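Local coordinates for protein copper-sensitive operon repressor (CsoR) (Geobacillus thermodenitrificans, PDB 4M1P) that probably represses a copper-responsive operon by binding its DNA, and binds copper(I) as the signal that switches this repression allosterically, at residues A[19-24]-A[71-76]; A[30-35]-A[60-65]. The protein carries 1 engineered substitution. One frame throughout, in Å; residues are numbered along the deposited sequence.

Contact 1 (A[19-24]-A[71-76]); sequences KEEIEN and LERHAN. With CU1 (copper (I) ion), chain B.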
loop_
_atom_site.group_PDB
_atom_site.type_symbol
_atom_site.label_atom_id
_atom_site.label_comp_id
_atom_site.label_asym_id
_atom_site.label_seq_id
_atom_site.Cartn_x
_atom_site.Cartn_y
_atom_site.Cartn_z
ATOM N N LYS A 19 20.226 -24.142 -8.217
ATOM C CA LYS A 19 19.379 -25.156 -7.599
ATOM C C LYS A 19 18.914 -24.606 -6.259
ATOM O O LYS A 19 17.780 -24.825 -5.831
ATOM C CB LYS A 19 20.154 -26.457 -7.396
ATOM N N GLU A 20 19.807 -23.860 -5.621
ATOM C CA GLU A 20 19.572 -23.252 -4.320
ATOM C C GLU A 20 18.450 -22.206 -4.352
ATOM O O GLU A 20 17.479 -22.305 -3.595
ATOM C CB GLU A 20 20.881 -22.627 -3.824
ATOM C CG GLU A 20 20.839 -22.037 -2.425
ATOM C CD GLU A 20 22.231 -21.793 -1.863
ATOM O OE1 GLU A 20 22.341 -21.138 -0.805
ATOM O OE2 GLU A 20 23.214 -22.261 -2.479
ATOM N N GLU A 21 18.592 -21.210 -5.227
ATOM C CA GLU A 21 17.606 -20.138 -5.359
ATOM C C GLU A 21 16.209 -20.674 -5.644
ATOM O O GLU A 21 15.234 -20.245 -5.026
ATOM C CB GLU A 21 18.001 -19.173 -6.477
ATOM C CG GLU A 21 19.137 -18.228 -6.145
ATOM C CD GLU A 21 19.345 -17.187 -7.227
ATOM O OE1 GLU A 21 18.998 -16.007 -6.996
ATOM O OE2 GLU A 21 19.847 -17.552 -8.310
ATOM N N ILE A 22 16.121 -21.600 -6.593
ATOM C CA ILE A 22 14.847 -22.207 -6.951
ATOM C C ILE A 22 14.232 -22.913 -5.744
ATOM O O ILE A 22 13.050 -22.733 -5.453
ATOM C CB ILE A 22 14.996 -23.189 -8.129
ATOM C CG1 ILE A 22 15.364 -22.434 -9.409
ATOM C CG2 ILE A 22 13.715 -23.975 -8.339
ATOM C CD1 ILE A 22 15.543 -23.332 -10.624
ATOM N N GLU A 23 15.048 -23.690 -5.035
ATOM C CA GLU A 23 14.608 -24.406 -3.837
ATOM C C GLU A 23 14.018 -23.480 -2.772
ATOM O O GLU A 23 12.950 -23.759 -2.227
ATOM C CB GLU A 23 15.770 -25.209 -3.242
ATOM C CG GLU A 23 15.369 -26.175 -2.132
ATOM C CD GLU A 23 16.545 -26.987 -1.608
ATOM O OE1 GLU A 23 17.441 -26.397 -0.967
ATOM O OE2 GLU A 23 16.578 -28.216 -1.837
ATOM N N ASN A 24 14.712 -22.381 -2.481
ATOM C CA ASN A 24 14.289 -21.459 -1.428
ATOM C C ASN A 24 12.973 -20.762 -1.745
ATOM O O ASN A 24 12.025 -20.821 -0.961
ATOM C CB ASN A 24 15.373 -20.418 -1.147
ATOM C CG ASN A 24 16.688 -21.046 -0.731
ATOM O OD1 ASN A 24 17.743 -20.721 -1.273
ATOM N ND2 ASN A 24 16.629 -21.957 0.237
ATOM N N LEU A 71 12.568 -8.983 -6.716
ATOM C CA LEU A 71 12.844 -7.668 -7.274
ATOM C C LEU A 71 14.309 -7.307 -7.063
ATOM O O LEU A 71 15.010 -6.915 -8.005
ATOM C CB LEU A 71 11.951 -6.623 -6.611
ATOM C CG LEU A 71 11.898 -5.245 -7.255
ATOM C CD1 LEU A 71 11.519 -5.382 -8.705
ATOM C CD2 LEU A 71 10.876 -4.413 -6.542
ATOM N N GLU A 72 14.764 -7.451 -5.820
ATOM C CA GLU A 72 16.139 -7.133 -5.466
ATOM C C GLU A 72 17.110 -8.034 -6.214
ATOM O O GLU A 72 18.118 -7.569 -6.742
ATOM C CB GLU A 72 16.357 -7.262 -3.958
ATOM C CG GLU A 72 15.564 -6.267 -3.116
ATOM C CD GLU A 72 15.929 -6.336 -1.641
ATOM O OE1 GLU A 72 15.156 -6.933 -0.864
ATOM O OE2 GLU A 72 16.988 -5.788 -1.259
ATOM N N ARG A 73 16.799 -9.322 -6.258
ATOM C CA ARG A 73 17.643 -10.273 -6.958
ATOM C C ARG A 73 17.804 -9.833 -8.408
ATOM O O ARG A 73 18.925 -9.735 -8.909
ATOM C CB ARG A 73 17.053 -11.683 -6.875
ATOM C CG ARG A 73 18.041 -12.805 -7.131
ATOM C CD ARG A 73 18.266 -13.035 -8.619
ATOM N NE ARG A 73 18.847 -14.347 -8.881
ATOM C CZ ARG A 73 19.083 -14.825 -10.097
ATOM N NH1 ARG A 73 18.795 -14.091 -11.165
ATOM N NH2 ARG A 73 19.607 -16.034 -10.244
ATOM N N HIS A 74 16.690 -9.542 -9.071
ATOM C CA HIS A 74 16.731 -9.171 -10.483
ATOM C C HIS A 74 17.560 -7.906 -10.695
ATOM O O HIS A 74 18.361 -7.828 -11.626
ATOM C CB HIS A 74 15.314 -8.979 -11.030
ATOM C CG HIS A 74 15.265 -8.678 -12.494
ATOM N ND1 HIS A 74 15.697 -9.561 -13.460
ATOM C CD2 HIS A 74 14.830 -7.580 -13.167
ATOM C CE1 HIS A 74 15.535 -9.032 -14.651
ATOM N NE2 HIS A 74 15.006 -7.820 -14.503
ATOM N N ALA A 75 17.375 -6.922 -9.821
ATOM C CA ALA A 75 18.100 -5.657 -9.933
ATOM C C ALA A 75 19.594 -5.801 -9.632
ATOM O O ALA A 75 20.431 -5.287 -10.374
ATOM C CB ALA A 75 17.473 -4.604 -9.031
ATOM N N ASN A 76 19.919 -6.492 -8.540
ATOM C CA ASN A 76 21.308 -6.687 -8.116
ATOM C C ASN A 76 22.144 -7.504 -9.089
ATOM O O ASN A 76 23.348 -7.302 -9.194
ATOM C CB ASN A 76 21.367 -7.373 -6.750
ATOM C CG ASN A 76 20.841 -6.504 -5.628
ATOM O OD1 ASN A 76 20.215 -5.467 -5.863
ATOM N ND2 ASN A 76 21.088 -6.929 -4.390
HETATM CU CU CU1 B . 16.441 -11.507 -13.091
#

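Contact 2 (A[30-35]-A[60-65]); sequences KRIEGQ and QAALRQ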
loop_
_atom_site.group_PDB
_atom_site.type_symbol
_atom_site.label_atom_id
_atom_site.label_comp_id
_atom_site.label_asym_id
_atom_site.label_seq_id
_atom_site.Cartn_x
_atom_site.Cartn_y
_atom_site.Cartn_z
ATOM N N LYS A 30 5.362 -22.657 -1.744
ATOM C CA LYS A 30 4.637 -23.795 -1.194
ATOM C C LYS A 30 3.911 -23.379 0.085
ATOM O O LYS A 30 2.701 -23.579 0.210
ATOM C CB LYS A 30 5.575 -24.975 -0.916
ATOM C CG LYS A 30 6.013 -25.743 -2.164
ATOM C CD LYS A 30 4.837 -26.384 -2.887
ATOM C CE LYS A 30 5.271 -27.019 -4.197
ATOM N NZ LYS A 30 6.293 -28.082 -3.995
ATOM N N ARG A 31 4.649 -22.793 1.027
ATOM C CA ARG A 31 4.054 -22.311 2.270
ATOM C C ARG A 31 2.866 -21.411 1.947
ATOM O O ARG A 31 1.769 -21.590 2.484
ATOM C CB ARG A 31 5.080 -21.551 3.112
ATOM N N ILE A 32 3.082 -20.467 1.035
ATOM C CA ILE A 32 2.007 -19.598 0.577
ATOM C C ILE A 32 0.851 -20.395 -0.045
ATOM O O ILE A 32 -0.313 -20.106 0.237
ATOM C CB ILE A 32 2.521 -18.516 -0.387
ATOM C CG1 ILE A 32 3.340 -17.468 0.368
ATOM C CG2 ILE A 32 1.369 -17.821 -1.083
ATOM C CD1 ILE A 32 3.865 -16.351 -0.527
ATOM N N GLU A 33 1.165 -21.400 -0.867
ATOM C CA GLU A 33 0.132 -22.275 -1.434
ATOM C C GLU A 33 -0.674 -22.926 -0.312
ATOM O O GLU A 33 -1.907 -22.997 -0.372
ATOM C CB GLU A 33 0.735 -23.358 -2.357
ATOM C CG GLU A 33 -0.325 -24.273 -2.991
ATOM C CD GLU A 33 0.236 -25.520 -3.692
ATOM O OE1 GLU A 33 1.426 -25.530 -4.067
ATOM O OE2 GLU A 33 -0.533 -26.491 -3.874
ATOM N N GLY A 34 0.029 -23.397 0.715
ATOM C CA GLY A 34 -0.625 -23.997 1.865
ATOM C C GLY A 34 -1.586 -23.023 2.520
ATOM O O GLY A 34 -2.762 -23.347 2.730
ATOM N N GLN A 35 -1.077 -21.829 2.830
ATOM C CA GLN A 35 -1.882 -20.765 3.409
ATOM C C GLN A 35 -3.148 -20.563 2.589
ATOM O O GLN A 35 -4.251 -20.506 3.138
ATOM C CB GLN A 35 -1.078 -19.467 3.479
ATOM C CG GLN A 35 0.138 -19.528 4.394
ATOM C CD GLN A 35 0.950 -18.249 4.378
ATOM O OE1 GLN A 35 1.455 -17.833 3.338
ATOM N NE2 GLN A 35 1.081 -17.617 5.539
ATOM N N GLN A 60 -0.806 -12.024 1.926
ATOM C CA GLN A 60 -0.342 -10.798 1.269
ATOM C C GLN A 60 1.044 -10.376 1.761
ATOM O O GLN A 60 1.899 -9.966 0.976
ATOM C CB GLN A 60 -1.332 -9.659 1.495
ATOM C CG GLN A 60 -2.635 -9.799 0.739
ATOM C CD GLN A 60 -3.573 -8.647 1.024
ATOM O OE1 GLN A 60 -3.525 -8.046 2.099
ATOM N NE2 GLN A 60 -4.426 -8.323 0.061
ATOM N N ALA A 61 1.254 -10.485 3.065
ATOM C CA ALA A 61 2.549 -10.193 3.663
ATOM C C ALA A 61 3.636 -11.105 3.097
ATOM O O ALA A 61 4.705 -10.637 2.714
ATOM C CB ALA A 61 2.475 -10.334 5.174
ATOM N N ALA A 62 3.364 -12.405 3.059
ATOM C CA ALA A 62 4.339 -13.364 2.550
ATOM C C ALA A 62 4.631 -13.136 1.065
ATOM O O ALA A 62 5.737 -13.409 0.602
ATOM C CB ALA A 62 3.865 -14.785 2.786
ATOM N N LEU A 63 3.637 -12.643 0.327
ATOM C CA LEU A 63 3.799 -12.364 -1.095
ATOM C C LEU A 63 4.658 -11.132 -1.356
ATOM O O LEU A 63 5.478 -11.132 -2.277
ATOM C CB LEU A 63 2.443 -12.196 -1.770
ATOM C CG LEU A 63 1.843 -13.471 -2.340
ATOM C CD1 LEU A 63 0.461 -13.187 -2.862
ATOM C CD2 LEU A 63 2.729 -14.018 -3.442
ATOM N N ARG A 64 4.452 -10.083 -0.562
ATOM C CA ARG A 64 5.299 -8.897 -0.640
ATOM C C ARG A 64 6.752 -9.284 -0.392
ATOM O O ARG A 64 7.664 -8.794 -1.063
ATOM C CB ARG A 64 4.866 -7.848 0.380
ATOM C CG ARG A 64 3.813 -6.885 -0.122
ATOM C CD ARG A 64 3.594 -5.736 0.863
ATOM N NE ARG A 64 2.990 -6.176 2.120
ATOM C CZ ARG A 64 1.678 -6.295 2.319
ATOM N NH1 ARG A 64 0.826 -6.019 1.336
ATOM N NH2 ARG A 64 1.215 -6.698 3.497
ATOM N N GLN A 65 6.955 -10.181 0.567
ATOM C CA GLN A 65 8.290 -10.621 0.945
ATOM C C GLN A 65 8.973 -11.332 -0.221
ATOM O O GLN A 65 10.064 -10.947 -0.634
ATOM C CB GLN A 65 8.217 -11.534 2.172
ATOM C CG GLN A 65 9.526 -11.680 2.939
ATOM C CD GLN A 65 9.359 -12.483 4.220
ATOM O OE1 GLN A 65 10.307 -13.096 4.714
ATOM N NE2 GLN A 65 8.146 -12.481 4.763
#

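Contact 1 (A[19-24]-A[71-76])
The Glu21 carboxylate sits against the NE and NH2 edge of the Arg73 guanidinium in a two-pronged salt bridge, the two side chains crossing at about a right angle. Arg73 NE donates to Glu21 OE1 at 2.5 Å, where OE1 accepts on its syn lone pair, the side of the other carboxylate oxygen, while Arg73 NH2 reaches Glu21 OE2 at 2.5 Å. Both bonds run close to straight, and the two flat groups lie nearly coplanar, 23° apart. Glu21 sends an extended chain across from its helix; Arg73 starts with CG anti to the backbone N (chi1 -160°) and then bends at chi2, which turns its NE and NH2 edge to the acid. The guanidinium is gripped further by the backbone carbonyls of Ile15 and, weakly, Pro16, and the Arg73 side chain also touches Cys78. The bridge thus ties the start of helix 19-44 to helix 49-85 of the all-helical CsoR fold, one residue before His74. That histidine binds copper(I) through ND1 at 2.1 Å, with Cys78 and Cys49 of the second subunit completing the site. A leucine in place of Arg73 would probably leave the Glu21 carboxylate without its mate and the Ile15 carbonyl without this donor. Away from this one ion pair the contact is loose: the CA atoms of Glu21 and Arg73 stand 10.0 Å apart, no other side chains of the two segments touch, and both residues are partly exposed at the surface.

Contact 2 (A[30-35]-A[60-65])
Ile32 sets the CG1 branch of its side chain against Ala62 of helix 49-85. The CG1 branch stands anti to the carbonyl carbon (chi1 -72°) and continues fully extended, which carries CD1 forward alongside the Ala62 methyl. Ile32 CG1 lies 3.6 Å from Ala62 CB, and Ile32 CD1 rests at 3.7 Å from the same methyl carbon. Beyond it, CD1 reaches the backbone of the facing helix, 3.8 Å from Leu63 N. Leu63 approaches differently: its side chain leaves the backbone across the line between the helices, and the outer part of its side chain reaches back to the isoleucine, Leu63 CD2 meeting Ile32 CD1 at 3.9 Å. One methyl end is therefore flanked by an alanine methyl and a leucine branch. Gln35, one turn further on, lays its amide oxygen near the same alanine, with Gln35 OE1 at 3.9 Å from Ala62 CB, an approach of polar atom to methyl without bonding. Along this stretch the helices form an antiparallel hairpin, their N-to-C directions 161° apart and their axes 10.3 Å from each other at closest. Ile59 of the same chain adds to the cover of Ile32, and Ile59 of the second subunit packs on Leu63, so the hairpin's apolar seam runs into the antiparallel helix bundle of the dimer. With aliphatic carbons carrying the contact, cohesion here depends on shape and burial, and no directed bond between the two segments fixes how the helices are set against each other.

Both contacts join helix 19-44 to helix 49-85, with contact 2 nested inside the loop that contact 1 closes and their centres about 16 Å apart. Contact 1 lies at the surface, near the start of the first helix, and is a single ion pair next to the copper site; contact 2 is partly buried, further along the hairpin towards the turn between the helices, and is aliphatic, away from the annotated sites. The larger buried area belongs to contact 2. Each has the second subunit close by, but in different roles: beside contact 1 it supplies a copper ligand, whereas beside contact 2 it extends the apolar packing.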